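Local coordinates for Lic12234 (Leptospira interrogans, PDB 4TZH), which is a leucine-rich repeat protein of unknown function, regarded as a possible virulence factor of this human pathogen, at residues 152-165 with 176-190. Sequence-based numbering, arbitrary orientation.
Sequences LGQLKKLRILNLWD and IRKLFRNQEITIEIS. With ZN (zinc ion), chain G; ZN (zinc ion), chain K.
Leu-158 O takes two N-H groups, one from Gln-183 NE2 at 2.9 Å and one from Arg-159 NH1. The glutamine N-H lies in the carbonyl plane, on a lone pair; the arginine comes from above that plane. Gln-183 NE2 also reaches Leu-155 O, at 3.0 Å. The amide is thus clamped across the turn from Leu-155 to Leu-158. A water lies near Gln-183 OE1 and Gly-153 O and accepts from Lys-156 NZ. Gln-183 is extended, with CG anti to its backbone N (chi1 -167°), which carries the amide into the turn. Strand 186-188 runs parallel to strand 160-162 and ends the sheet of the leucine-rich repeat solenoid, paired through bonds such as Glu-188 N to Leu-161 O (2.9 Å). On the buried side, Ile-185 CD1 sits over the centre of one Phe-180 face, 3.7 Å above the ring plane. Leu-161 CD2 meets Phe-180 CE2 at 4.0 Å. On the other sheet face, Glu-188 CB lies over the five-membered ring of Trp-164, a CH-pi contact. The Glu-188 side chain bends at chi2 (-65°), and Glu-188 OE1 accepts a bent bond from Trp-164 NE1 at 2.9 Å, met from above the carboxylate plane. Glu-188 OE1 also binds a zinc ion at 2.0 Å.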
loop_
_atom_site.group_PDB
_atom_site.type_symbol
_atom_site.label_atom_id
_atom_site.label_comp_id
_atom_site.label_asym_id
_atom_site.label_seq_id
_atom_site.Cartn_x
_atom_site.Cartn_y
_atom_site.Cartn_z
ATOM N N LEU A 152 -0.163 7.016 15.368
ATOM C CA LEU A 152 -0.989 7.476 14.253
ATOM C C LEU A 152 -1.208 8.989 14.333
ATOM O O LEU A 152 -1.317 9.672 13.316
ATOM C CB LEU A 152 -2.319 6.715 14.219
ATOM C CG LEU A 152 -2.990 6.629 12.856
ATOM C CD1 LEU A 152 -2.217 5.739 11.915
ATOM C CD2 LEU A 152 -4.391 6.075 12.974
ATOM N N GLY A 153 -1.181 9.518 15.555
ATOM C CA GLY A 153 -1.330 10.946 15.784
ATOM C C GLY A 153 -0.192 11.781 15.227
ATOM O O GLY A 153 -0.312 13.005 15.143
ATOM N N GLN A 154 0.926 11.127 14.820
ATOM C CA GLN A 154 2.064 11.817 14.219
ATOM C C GLN A 154 1.802 12.169 12.765
ATOM O O GLN A 154 2.590 12.917 12.178
ATOM C CB GLN A 154 3.350 10.966 14.318
ATOM C CG GLN A 154 3.792 10.679 15.760
ATOM C CD GLN A 154 4.814 9.558 15.870
ATOM O OE1 GLN A 154 5.299 8.984 14.875
ATOM N NE2 GLN A 154 5.160 9.215 17.102
ATOM N N LEU A 155 0.723 11.612 12.159
ATOM C CA LEU A 155 0.428 11.837 10.737
ATOM C C LEU A 155 -0.309 13.162 10.573
ATOM O O LEU A 155 -1.527 13.209 10.446
ATOM C CB LEU A 155 -0.386 10.659 10.162
ATOM C CG LEU A 155 0.242 9.274 10.331
ATOM C CD1 LEU A 155 -0.678 8.222 9.757
ATOM C CD2 LEU A 155 1.602 9.187 9.672
ATOM N N LYS A 156 0.461 14.251 10.564
ATOM C CA LYS A 156 -0.101 15.605 10.557
ATOM C C LYS A 156 -0.790 16.029 9.268
ATOM O O LYS A 156 -1.587 16.974 9.296
ATOM C CB LYS A 156 0.966 16.645 10.957
ATOM C CG LYS A 156 1.651 16.343 12.290
ATOM C CD LYS A 156 0.694 16.434 13.478
ATOM C CE LYS A 156 1.380 16.115 14.784
ATOM N NZ LYS A 156 0.434 16.189 15.929
ATOM N N LYS A 157 -0.540 15.329 8.147
ATOM C CA LYS A 157 -1.175 15.673 6.884
ATOM C C LYS A 157 -2.393 14.770 6.636
ATOM O O LYS A 157 -3.096 14.948 5.638
ATOM C CB LYS A 157 -0.175 15.501 5.744
ATOM C CG LYS A 157 0.843 16.645 5.670
ATOM C CD LYS A 157 1.805 16.459 4.501
ATOM C CE LYS A 157 1.157 16.429 3.139
ATOM N NZ LYS A 157 2.176 16.665 2.083
ATOM N N LEU A 158 -2.673 13.863 7.584
ATOM C CA LEU A 158 -3.796 12.938 7.394
ATOM C C LEU A 158 -5.118 13.722 7.399
ATOM O O LEU A 158 -5.405 14.474 8.357
ATOM C CB LEU A 158 -3.750 11.869 8.470
ATOM C CG LEU A 158 -4.627 10.646 8.204
ATOM C CD1 LEU A 158 -4.151 9.901 6.961
ATOM C CD2 LEU A 158 -4.677 9.745 9.403
ATOM N N ARG A 159 -5.916 13.541 6.337
ATOM C CA ARG A 159 -7.187 14.248 6.183
ATOM C C ARG A 159 -8.379 13.328 6.307
ATOM O O ARG A 159 -9.473 13.774 6.653
ATOM C CB ARG A 159 -7.202 15.053 4.874
ATOM C CG ARG A 159 -6.141 16.186 4.835
ATOM C CD ARG A 159 -6.277 17.180 5.998
ATOM N NE ARG A 159 -5.141 18.105 6.131
ATOM C CZ ARG A 159 -4.302 18.150 7.165
ATOM N NH1 ARG A 159 -4.436 17.305 8.179
ATOM N NH2 ARG A 159 -3.313 19.032 7.186
ATOM N N ILE A 160 -8.186 12.037 6.004
ATOM C CA ILE A 160 -9.237 11.031 6.126
ATOM C C ILE A 160 -8.678 9.805 6.784
ATOM O O ILE A 160 -7.684 9.236 6.292
ATOM C CB ILE A 160 -9.871 10.626 4.772
ATOM C CG1 ILE A 160 -10.485 11.847 4.045
ATOM C CG2 ILE A 160 -10.934 9.544 4.996
ATOM C CD1 ILE A 160 -11.180 11.459 2.727
ATOM N N LEU A 161 -9.335 9.370 7.876
ATOM C CA LEU A 161 -9.002 8.104 8.512
ATOM C C LEU A 161 -10.281 7.256 8.467
ATOM O O LEU A 161 -11.260 7.632 9.133
ATOM C CB LEU A 161 -8.531 8.297 9.964
ATOM C CG LEU A 161 -8.273 7.028 10.755
ATOM C CD1 LEU A 161 -7.154 6.189 10.123
ATOM C CD2 LEU A 161 -7.898 7.364 12.213
ATOM N N ASN A 162 -10.313 6.173 7.676
ATOM C CA ASN A 162 -11.546 5.398 7.542
ATOM C C ASN A 162 -11.428 4.087 8.294
ATOM O O ASN A 162 -10.614 3.231 7.929
ATOM C CB ASN A 162 -11.839 5.191 6.063
ATOM C CG ASN A 162 -13.243 4.684 5.885
ATOM O OD1 ASN A 162 -13.696 3.828 6.631
ATOM N ND2 ASN A 162 -13.992 5.327 4.958
ATOM N N LEU A 163 -12.231 3.956 9.339
ATOM C CA LEU A 163 -12.238 2.772 10.211
ATOM C C LEU A 163 -13.574 2.053 10.133
ATOM O O LEU A 163 -13.875 1.250 11.013
ATOM C CB LEU A 163 -11.948 3.158 11.694
ATOM C CG LEU A 163 -10.624 3.923 11.886
ATOM C CD1 LEU A 163 -10.473 4.381 13.336
ATOM C CD2 LEU A 163 -9.439 3.060 11.509
ATOM N N TRP A 164 -14.385 2.312 9.084
ATOM C CA TRP A 164 -15.685 1.644 9.000
ATOM C C TRP A 164 -15.573 0.130 9.105
ATOM O O TRP A 164 -14.595 -0.465 8.658
ATOM C CB TRP A 164 -16.360 1.944 7.664
ATOM C CG TRP A 164 -16.917 3.348 7.531
ATOM C CD1 TRP A 164 -17.368 4.168 8.526
ATOM C CD2 TRP A 164 -17.154 4.038 6.303
ATOM N NE1 TRP A 164 -17.856 5.351 7.982
ATOM C CE2 TRP A 164 -17.711 5.302 6.625
ATOM C CE3 TRP A 164 -16.907 3.736 4.965
ATOM C CZ2 TRP A 164 -18.059 6.237 5.643
ATOM C CZ3 TRP A 164 -17.252 4.662 3.989
ATOM C CH2 TRP A 164 -17.796 5.904 4.333
ATOM N N ASP A 165 -16.618 -0.500 9.652
ATOM C CA ASP A 165 -16.692 -1.959 9.737
ATOM C C ASP A 165 -15.501 -2.601 10.441
ATOM O O ASP A 165 -14.897 -3.563 9.931
ATOM C CB ASP A 165 -16.969 -2.600 8.365
ATOM C CG ASP A 165 -17.201 -4.114 8.421
ATOM O OD1 ASP A 165 -17.780 -4.594 9.424
ATOM O OD2 ASP A 165 -16.799 -4.817 7.464
ATOM N N ILE A 176 -9.578 8.113 19.932
ATOM C CA ILE A 176 -9.089 8.163 18.550
ATOM C C ILE A 176 -9.008 9.634 18.120
ATOM O O ILE A 176 -7.980 10.102 17.621
ATOM C CB ILE A 176 -10.045 7.331 17.626
ATOM C CG1 ILE A 176 -10.092 5.828 18.025
ATOM C CG2 ILE A 176 -9.734 7.520 16.121
ATOM C CD1 ILE A 176 -8.792 4.987 17.811
ATOM N N ARG A 177 -10.107 10.362 18.329
ATOM C CA ARG A 177 -10.185 11.764 17.939
ATOM C C ARG A 177 -9.177 12.600 18.698
ATOM O O ARG A 177 -8.599 13.511 18.105
ATOM C CB ARG A 177 -11.606 12.315 18.084
ATOM C CG ARG A 177 -12.598 11.606 17.164
ATOM C CD ARG A 177 -13.988 12.204 17.262
ATOM N NE ARG A 177 -14.888 11.667 16.230
ATOM C CZ ARG A 177 -14.978 12.149 14.995
ATOM N NH1 ARG A 177 -14.232 13.179 14.623
ATOM N NH2 ARG A 177 -15.814 11.598 14.120
ATOM N N LYS A 178 -8.921 12.263 19.993
ATOM C CA LYS A 178 -7.926 12.985 20.787
ATOM C C LYS A 178 -6.520 12.906 20.182
ATOM O O LYS A 178 -5.755 13.860 20.329
ATOM C CB LYS A 178 -7.907 12.478 22.235
ATOM C CG LYS A 178 -8.738 13.323 23.189
ATOM C CD LYS A 178 -8.701 12.786 24.623
ATOM C CE LYS A 178 -8.029 13.742 25.593
ATOM N NZ LYS A 178 -7.801 13.121 26.926
ATOM N N LEU A 179 -6.189 11.809 19.449
ATOM C CA LEU A 179 -4.869 11.695 18.820
ATOM C C LEU A 179 -4.619 12.816 17.808
ATOM O O LEU A 179 -3.462 13.192 17.581
ATOM C CB LEU A 179 -4.679 10.336 18.113
ATOM C CG LEU A 179 -4.801 9.057 18.942
ATOM C CD1 LEU A 179 -4.697 7.848 18.041
ATOM C CD2 LEU A 179 -3.724 9.003 20.056
ATOM N N PHE A 180 -5.702 13.340 17.204
ATOM C CA PHE A 180 -5.663 14.382 16.162
ATOM C C PHE A 180 -6.391 15.651 16.603
ATOM O O PHE A 180 -6.967 16.350 15.758
ATOM C CB PHE A 180 -6.358 13.863 14.910
ATOM C CG PHE A 180 -5.823 12.558 14.386
ATOM C CD1 PHE A 180 -4.726 12.531 13.538
ATOM C CD2 PHE A 180 -6.434 11.361 14.719
ATOM C CE1 PHE A 180 -4.262 11.321 13.015
ATOM C CE2 PHE A 180 -5.952 10.153 14.228
ATOM C CZ PHE A 180 -4.874 10.143 13.369
ATOM N N ARG A 181 -6.379 15.927 17.915
ATOM C CA ARG A 181 -7.082 17.028 18.574
ATOM C C ARG A 181 -7.243 18.300 17.729
ATOM O O ARG A 181 -8.377 18.653 17.412
ATOM C CB ARG A 181 -6.444 17.358 19.939
ATOM C CG ARG A 181 -7.382 18.109 20.882
ATOM C CD ARG A 181 -6.735 18.383 22.222
ATOM N NE ARG A 181 -7.575 19.239 23.062
ATOM C CZ ARG A 181 -7.321 19.522 24.336
ATOM N NH1 ARG A 181 -6.249 19.017 24.935
ATOM N NH2 ARG A 181 -8.139 20.308 25.021
ATOM N N ASN A 182 -6.145 18.981 17.368
ATOM C CA ASN A 182 -6.233 20.254 16.642
ATOM C C ASN A 182 -6.430 20.127 15.135
ATOM O O ASN A 182 -7.138 20.938 14.533
ATOM C CB ASN A 182 -5.012 21.138 16.935
ATOM C CG ASN A 182 -4.754 21.386 18.406
ATOM O OD1 ASN A 182 -5.628 21.837 19.160
ATOM N ND2 ASN A 182 -3.534 21.108 18.841
ATOM N N GLN A 183 -5.776 19.121 14.542
ATOM C CA GLN A 183 -5.694 18.800 13.127
ATOM C C GLN A 183 -7.005 18.742 12.333
ATOM O O GLN A 183 -8.020 18.251 12.837
ATOM C CB GLN A 183 -4.993 17.458 13.021
ATOM C CG GLN A 183 -4.523 17.080 11.629
ATOM C CD GLN A 183 -3.707 15.830 11.729
ATOM O OE1 GLN A 183 -2.892 15.666 12.645
ATOM N NE2 GLN A 183 -3.927 14.929 10.800
ATOM N N GLU A 184 -6.943 19.204 11.061
ATOM C CA GLU A 184 -8.023 19.141 10.082
ATOM C C GLU A 184 -8.075 17.669 9.615
ATOM O O GLU A 184 -7.111 17.183 9.024
ATOM C CB GLU A 184 -7.659 20.031 8.891
ATOM C CG GLU A 184 -8.721 20.286 7.837
ATOM C CD GLU A 184 -8.461 21.573 7.073
ATOM O OE1 GLU A 184 -7.863 21.508 5.974
ATOM O OE2 GLU A 184 -8.784 22.653 7.614
ATOM N N ILE A 185 -9.144 16.958 9.959
ATOM C CA ILE A 185 -9.299 15.545 9.598
ATOM C C ILE A 185 -10.758 15.162 9.754
ATOM O O ILE A 185 -11.454 15.701 10.625
ATOM C CB ILE A 185 -8.402 14.631 10.510
ATOM C CG1 ILE A 185 -8.375 13.166 10.015
ATOM C CG2 ILE A 185 -8.770 14.722 12.005
ATOM C CD1 ILE A 185 -7.303 12.277 10.740
ATOM N N THR A 186 -11.207 14.225 8.945
ATOM C CA THR A 186 -12.486 13.575 9.176
ATOM C C THR A 186 -12.176 12.108 9.516
ATOM O O THR A 186 -11.375 11.456 8.827
ATOM C CB THR A 186 -13.505 13.770 8.046
ATOM O OG1 THR A 186 -14.701 13.115 8.469
ATOM C CG2 THR A 186 -13.044 13.211 6.718
ATOM N N ILE A 187 -12.784 11.624 10.576
ATOM C CA ILE A 187 -12.591 10.270 11.050
ATOM C C ILE A 187 -13.903 9.539 10.874
ATOM O O ILE A 187 -14.946 10.006 11.358
ATOM C CB ILE A 187 -12.087 10.273 12.512
ATOM C CG1 ILE A 187 -10.701 10.981 12.573
ATOM C CG2 ILE A 187 -11.952 8.827 13.013
ATOM C CD1 ILE A 187 -10.219 11.313 13.992
ATOM N N GLU A 188 -13.836 8.395 10.189
ATOM C CA GLU A 188 -15.010 7.576 9.961
ATOM C C GLU A 188 -14.964 6.336 10.828
ATOM O O GLU A 188 -14.131 5.474 10.635
ATOM C CB GLU A 188 -15.083 7.229 8.470
ATOM C CG GLU A 188 -15.545 8.417 7.612
ATOM C CD GLU A 188 -16.969 8.871 7.896
ATOM O OE1 GLU A 188 -17.691 8.166 8.634
ATOM O OE2 GLU A 188 -17.367 9.937 7.357
ATOM N N ILE A 189 -15.845 6.273 11.824
ATOM C CA ILE A 189 -15.937 5.110 12.726
ATOM C C ILE A 189 -17.402 4.657 12.715
ATOM O O ILE A 189 -18.288 5.493 12.943
ATOM C CB ILE A 189 -15.430 5.451 14.158
ATOM C CG1 ILE A 189 -13.941 5.877 14.161
ATOM C CG2 ILE A 189 -15.657 4.265 15.135
ATOM C CD1 ILE A 189 -13.478 6.575 15.498
ATOM N N SER A 190 -17.659 3.349 12.444
ATOM C CA SER A 190 -19.016 2.746 12.431
ATOM C C SER A 190 -19.545 2.628 13.867
ATOM O O SER A 190 -20.308 1.716 14.188
ATOM C CB SER A 190 -19.007 1.364 11.772
ATOM O OG SER A 190 -18.953 1.384 10.355
HETATM ZN ZN ZN G . -9.641 22.765 4.588
HETATM ZN ZN ZN K . -19.458 9.091 8.795
HETATM O O HOH W 1 -2.013 15.114 15.117
HETATM O O HOH W 2 -15.816 1.231 12.881
#